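Local coordinates for lytic polysaccharide monooxygenase (Neurospora crassa, PDB 4QI8), which probably cleaves cellulose oxidatively at its glycosidic bonds, as a secreted copper-dependent monooxygenase that takes electrons from a reducing partner, at residues A[72-85]-A[132-146]. Residues are numbered along the deposited sequence; the frame is centred on the assembly and turned at random.
Sequences HPGPMQFYLARVPD and KSGSYLLRAEHIGLH. With CU (copper (II) ion), chain C.
With CG of H72 anti to its carbonyl carbon (chi1 -61°) and CG of H146 between backbone N and carbonyl carbon (chi1 47°), the imidazoles meet in an offset stack, centroids 4.3 Å apart and planes at 12°. CE1 of H146 lies over one face of the H72 ring, whose NE2 binds copper at 2.0 Å; H1, whose backbone N also binds the metal, completes the histidine brace, and Y157 is the third protein ligand. Beside H146 stands Q155, and both probably bind O2. P73 packs its CG on CB of H146, and its carbonyl O receives N of L145 at 2.8 Å. The H142 ring turns its edge to 72-75, where NE2 reaches O of G74 in a weak hydrogen bond, and Y2 holds ND1. Strands 76-82 and 134-144 pair as antiparallel neighbours in the larger sheet of the AA9 beta-sandwich; M76 and F78 reach F123 of the facing sheet. On the other face, NE2 of Q77 hydrogen-bonds OE1 of E141 from above the carboxylate plane, 3.0 Å; N206 holds OE1 of Q77, and Y185 also bonds OE1 of E141. R139 runs alongside Y79, its guanidinium steep to the ring, and its NH2 salt-bridges OE2 of E141. The extended R82 lays CB over the face of Y136, 3.8 Å from the ring centroid. NE and NH2 of R82 grip O of S133, NH2 at 2.9 Å, and NH1 and NH2 salt-bridge OD1 of D85, fixing the guanidinium's rotation. CE of K132 covers one guanidinium face, and NZ forms a long salt bridge (3.8 Å) with OD2 of D85.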
loop_
_atom_site.group_PDB
_atom_site.type_symbol
_atom_site.label_atom_id
_atom_site.label_comp_id
_atom_site.label_asym_id
_atom_site.label_seq_id
_atom_site.Cartn_x
_atom_site.Cartn_y
_atom_site.Cartn_z
ATOM N N HIS A 72 4.821 7.763 12.482
ATOM C CA HIS A 72 4.113 8.989 12.118
ATOM C C HIS A 72 2.615 8.697 12.151
ATOM O O HIS A 72 2.198 7.563 11.886
ATOM C CB HIS A 72 4.505 9.498 10.733
ATOM C CG HIS A 72 5.953 9.851 10.590
ATOM N ND1 HIS A 72 6.573 10.784 11.393
ATOM C CD2 HIS A 72 6.886 9.441 9.698
ATOM C CE1 HIS A 72 7.832 10.917 11.004
ATOM N NE2 HIS A 72 8.051 10.112 9.983
ATOM N N PRO A 73 1.793 9.715 12.446
ATOM C CA PRO A 73 0.341 9.513 12.470
ATOM C C PRO A 73 -0.243 9.486 11.064
ATOM O O PRO A 73 0.096 10.318 10.225
ATOM C CB PRO A 73 -0.159 10.740 13.224
ATOM C CG PRO A 73 0.849 11.803 12.895
ATOM C CD PRO A 73 2.167 11.083 12.849
ATOM N N GLY A 74 -1.137 8.542 10.820
ATOM C CA GLY A 74 -1.845 8.463 9.569
ATOM C C GLY A 74 -2.162 7.032 9.201
ATOM O O GLY A 74 -1.835 6.100 9.945
ATOM N N PRO A 75 -2.810 6.849 8.047
ATOM C CA PRO A 75 -3.335 5.531 7.682
ATOM C C PRO A 75 -2.381 4.632 6.902
ATOM O O PRO A 75 -1.668 5.084 6.005
ATOM C CB PRO A 75 -4.508 5.882 6.770
ATOM C CG PRO A 75 -4.046 7.126 6.093
ATOM C CD PRO A 75 -3.348 7.904 7.169
ATOM N N MET A 76 -2.410 3.348 7.244
ATOM C CA MET A 76 -1.986 2.309 6.314
ATOM C C MET A 76 -3.075 2.051 5.282
ATOM O O MET A 76 -4.270 2.032 5.613
ATOM C CB MET A 76 -1.729 0.988 7.034
ATOM C CG MET A 76 -0.556 0.992 7.970
ATOM S SD MET A 76 1.040 1.287 7.165
ATOM C CE MET A 76 1.101 -0.038 6.001
ATOM N N GLN A 77 -2.664 1.792 4.045
ATOM C CA GLN A 77 -3.582 1.345 2.994
ATOM C C GLN A 77 -2.868 0.292 2.151
ATOM O O GLN A 77 -1.650 0.362 1.963
ATOM C CB GLN A 77 -4.068 2.512 2.124
ATOM C CG GLN A 77 -4.442 3.738 2.934
ATOM C CD GLN A 77 -5.291 4.769 2.209
ATOM O OE1 GLN A 77 -6.147 5.401 2.824
ATOM N NE2 GLN A 77 -5.052 4.961 0.920
ATOM N N PHE A 78 -3.629 -0.677 1.649
ATOM C CA PHE A 78 -3.090 -1.734 0.794
ATOM C C PHE A 78 -3.930 -1.890 -0.464
ATOM O O PHE A 78 -5.163 -1.835 -0.414
ATOM C CB PHE A 78 -3.045 -3.084 1.536
ATOM C CG PHE A 78 -2.082 -3.121 2.692
ATOM C CD1 PHE A 78 -0.730 -3.369 2.480
ATOM C CD2 PHE A 78 -2.522 -2.906 3.992
ATOM C CE1 PHE A 78 0.148 -3.405 3.536
ATOM C CE2 PHE A 78 -1.631 -2.923 5.048
ATOM C CZ PHE A 78 -0.300 -3.171 4.817
ATOM N N TYR A 79 -3.250 -2.118 -1.585
ATOM C CA TYR A 79 -3.884 -2.319 -2.875
ATOM C C TYR A 79 -3.296 -3.555 -3.544
ATOM O O TYR A 79 -2.117 -3.880 -3.358
ATOM C CB TYR A 79 -3.629 -1.148 -3.812
ATOM C CG TYR A 79 -4.227 0.195 -3.460
ATOM C CD1 TYR A 79 -3.720 0.971 -2.428
ATOM C CD2 TYR A 79 -5.286 0.718 -4.211
ATOM C CE1 TYR A 79 -4.258 2.234 -2.148
ATOM C CE2 TYR A 79 -5.805 1.973 -3.950
ATOM C CZ TYR A 79 -5.300 2.720 -2.923
ATOM O OH TYR A 79 -5.826 3.966 -2.697
ATOM N N LEU A 80 -4.117 -4.199 -4.369
ATOM C CA LEU A 80 -3.663 -5.265 -5.250
ATOM C C LEU A 80 -3.807 -4.866 -6.713
ATOM O O LEU A 80 -4.688 -4.081 -7.071
ATOM C CB LEU A 80 -4.517 -6.513 -5.042
ATOM C CG LEU A 80 -4.218 -7.332 -3.791
ATOM C CD1 LEU A 80 -5.281 -8.407 -3.570
ATOM C CD2 LEU A 80 -2.835 -7.990 -3.876
ATOM N N ALA A 81 -2.958 -5.448 -7.557
ATOM C CA ALA A 81 -3.091 -5.325 -9.008
ATOM C C ALA A 81 -2.712 -6.657 -9.623
ATOM O O ALA A 81 -1.654 -7.201 -9.318
ATOM C CB ALA A 81 -2.204 -4.213 -9.551
ATOM N N ARG A 82 -3.572 -7.173 -10.497
ATOM C CA ARG A 82 -3.346 -8.482 -11.090
ATOM C C ARG A 82 -2.583 -8.376 -12.406
ATOM O O ARG A 82 -3.000 -7.706 -13.354
ATOM C CB ARG A 82 -4.670 -9.204 -11.326
ATOM C CG ARG A 82 -4.474 -10.637 -11.789
ATOM C CD ARG A 82 -5.791 -11.360 -11.986
ATOM N NE ARG A 82 -5.620 -12.755 -12.396
ATOM C CZ ARG A 82 -5.350 -13.157 -13.636
ATOM N NH1 ARG A 82 -5.213 -12.287 -14.628
ATOM N NH2 ARG A 82 -5.232 -14.452 -13.890
ATOM N N VAL A 83 -1.468 -9.086 -12.476
ATOM C CA VAL A 83 -0.682 -9.143 -13.692
ATOM C C VAL A 83 -1.502 -9.831 -14.799
ATOM O O VAL A 83 -2.063 -10.892 -14.560
ATOM C CB VAL A 83 0.601 -9.947 -13.447
ATOM C CG1 VAL A 83 1.421 -10.027 -14.718
ATOM C CG2 VAL A 83 1.430 -9.348 -12.303
ATOM N N PRO A 84 -1.575 -9.239 -16.011
ATOM C CA PRO A 84 -2.344 -9.882 -17.078
ATOM C C PRO A 84 -1.805 -11.250 -17.440
ATOM O O PRO A 84 -0.597 -11.497 -17.369
ATOM C CB PRO A 84 -2.167 -8.931 -18.266
ATOM C CG PRO A 84 -1.832 -7.630 -17.675
ATOM C CD PRO A 84 -1.042 -7.934 -16.438
ATOM N N ASP A 85 -2.713 -12.127 -17.851
ATOM C CA ASP A 85 -2.331 -13.442 -18.337
ATOM C C ASP A 85 -1.294 -13.295 -19.440
ATOM O O ASP A 85 -1.440 -12.473 -20.343
ATOM C CB ASP A 85 -3.549 -14.196 -18.879
ATOM C CG ASP A 85 -4.523 -14.605 -17.789
ATOM O OD1 ASP A 85 -4.204 -14.446 -16.590
ATOM O OD2 ASP A 85 -5.619 -15.096 -18.141
ATOM N N LYS A 132 -9.566 -13.514 -8.655
ATOM C CA LYS A 132 -9.043 -14.517 -9.575
ATOM C C LYS A 132 -7.592 -14.871 -9.257
ATOM O O LYS A 132 -6.773 -13.991 -9.029
ATOM C CB LYS A 132 -9.136 -13.993 -11.009
ATOM C CG LYS A 132 -9.294 -15.066 -12.077
ATOM C CD LYS A 132 -9.290 -14.471 -13.477
ATOM C CE LYS A 132 -8.612 -15.416 -14.455
ATOM N NZ LYS A 132 -8.639 -14.927 -15.860
ATOM N N SER A 133 -7.271 -16.158 -9.260
ATOM C CA SER A 133 -5.893 -16.593 -9.076
ATOM C C SER A 133 -5.019 -15.966 -10.148
ATOM O O SER A 133 -5.475 -15.668 -11.250
ATOM C CB SER A 133 -5.789 -18.110 -9.163
ATOM O OG SER A 133 -6.192 -18.561 -10.439
ATOM N N GLY A 134 -3.759 -15.744 -9.808
ATOM C CA GLY A 134 -2.799 -15.223 -10.754
ATOM C C GLY A 134 -1.655 -14.556 -10.027
ATOM O O GLY A 134 -1.570 -14.616 -8.806
ATOM N N SER A 135 -0.768 -13.929 -10.782
ATOM C CA SER A 135 0.291 -13.127 -10.185
ATOM C C SER A 135 -0.233 -11.734 -9.887
ATOM O O SER A 135 -1.007 -11.187 -10.669
ATOM C CB SER A 135 1.486 -13.053 -11.120
ATOM O OG SER A 135 2.030 -14.342 -11.341
ATOM N N TYR A 136 0.212 -11.172 -8.766
ATOM C CA TYR A 136 -0.261 -9.875 -8.296
ATOM C C TYR A 136 0.871 -9.051 -7.703
ATOM O O TYR A 136 1.817 -9.601 -7.123
ATOM C CB TYR A 136 -1.285 -10.035 -7.170
ATOM C CG TYR A 136 -2.690 -10.429 -7.568
ATOM C CD1 TYR A 136 -3.006 -11.749 -7.887
ATOM C CD2 TYR A 136 -3.709 -9.490 -7.581
ATOM C CE1 TYR A 136 -4.297 -12.112 -8.227
ATOM C CE2 TYR A 136 -5.004 -9.841 -7.913
ATOM C CZ TYR A 136 -5.295 -11.152 -8.221
ATOM O OH TYR A 136 -6.597 -11.460 -8.552
ATOM N N LEU A 137 0.740 -7.729 -7.807
ATOM C CA LEU A 137 1.481 -6.827 -6.952
ATOM C C LEU A 137 0.606 -6.435 -5.772
ATOM O O LEU A 137 -0.592 -6.170 -5.939
ATOM C CB LEU A 137 1.888 -5.570 -7.714
ATOM C CG LEU A 137 2.800 -5.823 -8.913
ATOM C CD1 LEU A 137 3.040 -4.532 -9.688
ATOM C CD2 LEU A 137 4.119 -6.406 -8.459
ATOM N N LEU A 138 1.229 -6.376 -4.593
ATOM C CA LEU A 138 0.597 -5.879 -3.380
ATOM C C LEU A 138 1.330 -4.618 -2.965
ATOM O O LEU A 138 2.502 -4.672 -2.597
ATOM C CB LEU A 138 0.655 -6.922 -2.270
ATOM C CG LEU A 138 0.162 -6.470 -0.891
ATOM C CD1 LEU A 138 -1.312 -6.087 -0.870
ATOM C CD2 LEU A 138 0.441 -7.560 0.117
ATOM N N ARG A 139 0.650 -3.484 -3.088
ATOM C CA ARG A 139 1.213 -2.188 -2.742
ATOM C C ARG A 139 0.860 -1.849 -1.301
ATOM O O ARG A 139 -0.312 -1.844 -0.925
ATOM C CB ARG A 139 0.672 -1.112 -3.693
ATOM C CG ARG A 139 1.088 0.311 -3.378
ATOM C CD ARG A 139 0.501 1.263 -4.408
ATOM N NE ARG A 139 0.852 2.657 -4.147
ATOM C CZ ARG A 139 0.218 3.440 -3.287
ATOM N NH1 ARG A 139 -0.838 2.979 -2.623
ATOM N NH2 ARG A 139 0.626 4.686 -3.099
ATOM N N ALA A 140 1.893 -1.544 -0.516
ATOM C CA ALA A 140 1.772 -1.068 0.857
ATOM C C ALA A 140 2.045 0.419 0.875
ATOM O O ALA A 140 3.011 0.869 0.263
ATOM C CB ALA A 140 2.794 -1.762 1.734
ATOM N N GLU A 141 1.225 1.171 1.602
ATOM C CA GLU A 141 1.554 2.553 1.885
ATOM C C GLU A 141 1.151 2.935 3.291
ATOM O O GLU A 141 0.112 2.512 3.801
ATOM C CB GLU A 141 0.942 3.536 0.885
ATOM C CG GLU A 141 -0.527 3.850 1.102
ATOM C CD GLU A 141 -1.137 4.708 0.005
ATOM O OE1 GLU A 141 -2.332 4.478 -0.288
ATOM O OE2 GLU A 141 -0.432 5.551 -0.603
ATOM N N HIS A 142 2.003 3.747 3.899
ATOM C CA HIS A 142 1.636 4.503 5.067
ATOM C C HIS A 142 1.669 5.974 4.681
ATOM O O HIS A 142 2.622 6.426 4.037
ATOM C CB HIS A 142 2.593 4.281 6.232
ATOM C CG HIS A 142 2.072 4.898 7.477
ATOM N ND1 HIS A 142 2.684 5.962 8.108
ATOM C CD2 HIS A 142 0.918 4.664 8.141
ATOM C CE1 HIS A 142 1.930 6.333 9.126
ATOM N NE2 HIS A 142 0.853 5.570 9.161
ATOM N N ILE A 143 0.649 6.722 5.095
ATOM C CA ILE A 143 0.583 8.147 4.790
ATOM C C ILE A 143 0.760 8.929 6.084
ATOM O O ILE A 143 -0.145 8.981 6.914
ATOM C CB ILE A 143 -0.746 8.544 4.102
ATOM C CG1 ILE A 143 -1.104 7.551 2.988
ATOM C CG2 ILE A 143 -0.609 9.941 3.550
ATOM C CD1 ILE A 143 -2.442 7.831 2.293
ATOM N N GLY A 144 1.938 9.519 6.272
ATOM C CA GLY A 144 2.218 10.313 7.454
ATOM C C GLY A 144 1.653 11.706 7.295
ATOM O O GLY A 144 2.033 12.434 6.373
ATOM N N LEU A 145 0.756 12.076 8.207
ATOM C CA LEU A 145 -0.050 13.291 8.075
ATOM C C LEU A 145 0.268 14.398 9.082
ATOM O O LEU A 145 -0.451 15.385 9.167
ATOM C CB LEU A 145 -1.538 12.937 8.186
ATOM C CG LEU A 145 -2.073 12.036 7.075
ATOM C CD1 LEU A 145 -3.500 11.660 7.387
ATOM C CD2 LEU A 145 -1.984 12.704 5.715
ATOM N N HIS A 146 1.327 14.230 9.863
ATOM C CA HIS A 146 1.614 15.164 10.946
ATOM C C HIS A 146 1.796 16.619 10.506
ATOM O O HIS A 146 1.512 17.513 11.305
ATOM C CB HIS A 146 2.816 14.695 11.773
ATOM C CG HIS A 146 3.985 14.268 10.955
ATOM N ND1 HIS A 146 3.944 13.165 10.129
ATOM C CD2 HIS A 146 5.222 14.795 10.832
ATOM C CE1 HIS A 146 5.116 13.037 9.531
ATOM N NE2 HIS A 146 5.906 14.014 9.938
HETATM CU CU CU C . 9.771 10.085 8.949
HETATM O O HOH W 1 -1.037 0.706 -0.821
HETATM O O HOH W 2 -1.259 -13.378 -13.645
HETATM O O HOH W 3 9.458 12.068 8.532
HETATM O O HOH W 4 11.069 10.848 10.955
#